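Local structure of conserved hypothetical protein (Thermoplasma acidophilum, 1RLH) at residues 44-49 and 115-120. The protein is of unknown function but belongs to the adenosine-specific kinase family, and may act on adenosine or an adenine nucleotide such as AMP. Residues are numbered along the deposited sequence; the frame is centred on the assembly and turned at random.
Sequences NEIIRT and QEVGSI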
loop_
_atom_site.group_PDB
_atom_site.type_symbol
_atom_site.label_atom_id
_atom_site.label_comp_id
_atom_site.label_asym_id
_atom_site.label_seq_id
_atom_site.Cartn_x
_atom_site.Cartn_y
_atom_site.Cartn_z
ATOM N N ASN A 44 -4.774 -10.686 -4.911
ATOM C CA ASN A 44 -4.205 -11.118 -6.179
ATOM C C ASN A 44 -5.306 -11.512 -7.159
ATOM O O ASN A 44 -5.242 -11.192 -8.345
ATOM C CB ASN A 44 -3.280 -12.317 -5.964
ATOM C CG ASN A 44 -2.435 -12.623 -7.182
ATOM O OD1 ASN A 44 -2.258 -13.783 -7.558
ATOM N ND2 ASN A 44 -1.899 -11.580 -7.802
ATOM N N GLU A 45 -6.322 -12.198 -6.650
ATOM C CA GLU A 45 -7.419 -12.662 -7.487
ATOM C C GLU A 45 -8.419 -11.573 -7.861
ATOM O O GLU A 45 -8.826 -11.468 -9.018
ATOM C CB GLU A 45 -8.157 -13.804 -6.789
ATOM C CG GLU A 45 -8.730 -14.827 -7.750
ATOM C CD GLU A 45 -7.645 -15.552 -8.527
ATOM O OE1 GLU A 45 -6.775 -16.181 -7.889
ATOM O OE2 GLU A 45 -7.657 -15.494 -9.773
ATOM N N ILE A 46 -8.808 -10.760 -6.887
ATOM C CA ILE A 46 -9.784 -9.708 -7.132
ATOM C C ILE A 46 -9.328 -8.695 -8.181
ATOM O O ILE A 46 -10.155 -8.087 -8.860
ATOM C CB ILE A 46 -10.155 -8.974 -5.819
ATOM C CG1 ILE A 46 -11.494 -8.255 -5.993
ATOM C CG2 ILE A 46 -9.071 -7.977 -5.443
ATOM C CD1 ILE A 46 -12.078 -7.726 -4.702
ATOM N N ILE A 47 -8.018 -8.523 -8.328
ATOM C CA ILE A 47 -7.496 -7.576 -9.311
ATOM C C ILE A 47 -6.875 -8.283 -10.510
ATOM O O ILE A 47 -6.401 -7.634 -11.443
ATOM C CB ILE A 47 -6.410 -6.658 -8.708
ATOM C CG1 ILE A 47 -5.137 -7.465 -8.442
ATOM C CG2 ILE A 47 -6.920 -6.011 -7.427
ATOM C CD1 ILE A 47 -3.936 -6.617 -8.074
ATOM N N ARG A 48 -6.877 -9.611 -10.484
ATOM C CA ARG A 48 -6.277 -10.388 -11.561
ATOM C C ARG A 48 -6.796 -10.019 -12.949
ATOM O O ARG A 48 -6.009 -9.775 -13.861
ATOM C CB ARG A 48 -6.493 -11.883 -11.320
ATOM C CG ARG A 48 -5.446 -12.755 -11.996
ATOM C CD ARG A 48 -5.692 -14.237 -11.750
ATOM N NE ARG A 48 -4.455 -15.016 -11.809
ATOM C CZ ARG A 48 -3.633 -15.057 -12.852
ATOM N NH1 ARG A 48 -3.905 -14.360 -13.945
ATOM N NH2 ARG A 48 -2.533 -15.798 -12.802
ATOM N N THR A 49 -8.115 -9.975 -13.107
ATOM C CA THR A 49 -8.719 -9.655 -14.399
ATOM C C THR A 49 -8.449 -8.231 -14.871
ATOM O O THR A 49 -8.582 -7.932 -16.058
ATOM C CB THR A 49 -10.245 -9.864 -14.371
ATOM O OG1 THR A 49 -10.839 -8.949 -13.442
ATOM C CG2 THR A 49 -10.577 -11.288 -13.956
ATOM N N GLN A 115 -11.577 -1.695 -3.007
ATOM C CA GLN A 115 -12.543 -1.059 -2.114
ATOM C C GLN A 115 -13.612 -2.037 -1.647
ATOM O O GLN A 115 -14.284 -1.800 -0.643
ATOM C CB GLN A 115 -13.216 0.127 -2.804
ATOM C CG GLN A 115 -12.343 1.358 -2.936
ATOM C CD GLN A 115 -13.054 2.484 -3.656
ATOM O OE1 GLN A 115 -13.358 2.377 -4.842
ATOM N NE2 GLN A 115 -13.332 3.568 -2.939
ATOM N N GLU A 116 -13.772 -3.134 -2.378
ATOM C CA GLU A 116 -14.761 -4.140 -2.011
ATOM C C GLU A 116 -14.279 -4.989 -0.838
ATOM O O GLU A 116 -15.080 -5.592 -0.126
ATOM C CB GLU A 116 -15.065 -5.047 -3.205
ATOM C CG GLU A 116 -16.011 -4.435 -4.225
ATOM C CD GLU A 116 -16.280 -5.359 -5.397
ATOM O OE1 GLU A 116 -16.284 -6.592 -5.192
ATOM O OE2 GLU A 116 -16.498 -4.851 -6.519
ATOM N N VAL A 117 -12.966 -5.027 -0.638
ATOM C CA VAL A 117 -12.385 -5.818 0.439
ATOM C C VAL A 117 -11.450 -4.999 1.326
ATOM O O VAL A 117 -10.689 -5.557 2.118
ATOM C CB VAL A 117 -11.593 -7.014 -0.127
ATOM C CG1 VAL A 117 -12.537 -7.969 -0.853
ATOM C CG2 VAL A 117 -10.511 -6.516 -1.074
ATOM N N GLY A 118 -11.501 -3.678 1.193
ATOM C CA GLY A 118 -10.639 -2.845 2.011
ATOM C C GLY A 118 -10.877 -1.359 1.873
ATOM O O GLY A 118 -11.795 -0.919 1.180
ATOM N N SER A 119 -10.040 -0.584 2.553
ATOM C CA SER A 119 -10.122 0.865 2.528
ATOM C C SER A 119 -8.879 1.373 1.816
ATOM O O SER A 119 -7.824 0.755 1.904
ATOM C CB SER A 119 -10.175 1.406 3.957
ATOM O OG SER A 119 -11.335 0.928 4.613
ATOM N N ILE A 120 -8.999 2.491 1.109
ATOM C CA ILE A 120 -7.862 3.028 0.366
ATOM C C ILE A 120 -7.161 4.171 1.101
ATOM O O ILE A 120 -7.813 5.105 1.562
ATOM C CB ILE A 120 -8.315 3.539 -1.032
ATOM C CG1 ILE A 120 -9.034 2.417 -1.795
ATOM C CG2 ILE A 120 -7.108 4.048 -1.825
ATOM C CD1 ILE A 120 -8.232 1.137 -1.945
#
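The carboxylate of E116 presents one face to the terminal methyl of I46: CD1 lies above the plane near OE1, 4.4 Å from that oxygen, rather than at the edge of the group. This is a loose approach without a polar bond, and the same methyl also meets the aliphatic stem of E116, with I46 CD1 4.3 Å from E116 CB. The closer partner is V117. The two aliphatic side chains meet end on, I46 CD1 touching both valine branches, at 3.9 Å from V117 CG1 and 4.1 Å from V117 CG2. The isoleucine gets there by extension: CG1 stands anti to the backbone N (chi1 -160°) and chi2 is also near trans (169°), which carries CD1 well out from the helix. The two side chains together span the 8.9 Å between the CA atoms of I46 and V117, and the contact stays small, apolar and near the surface. On the far side of segment 44-49, E45 and R48 form a long salt bridge, while the backbone N of R48 bonds to E45 O. M113 of helix 104-115 also packs on I46, and C114 on I47. Backbone bonds pair S119 with Y33 in strand 28-34 and V117 with H35 just beyond it. Helices 41-46 and 104-115 thus pack side by side on the five-stranded antiparallel sheet of an alpha+beta fold, and the contact links the end of the first helix to the turn leading from the second into edge strand 118-124.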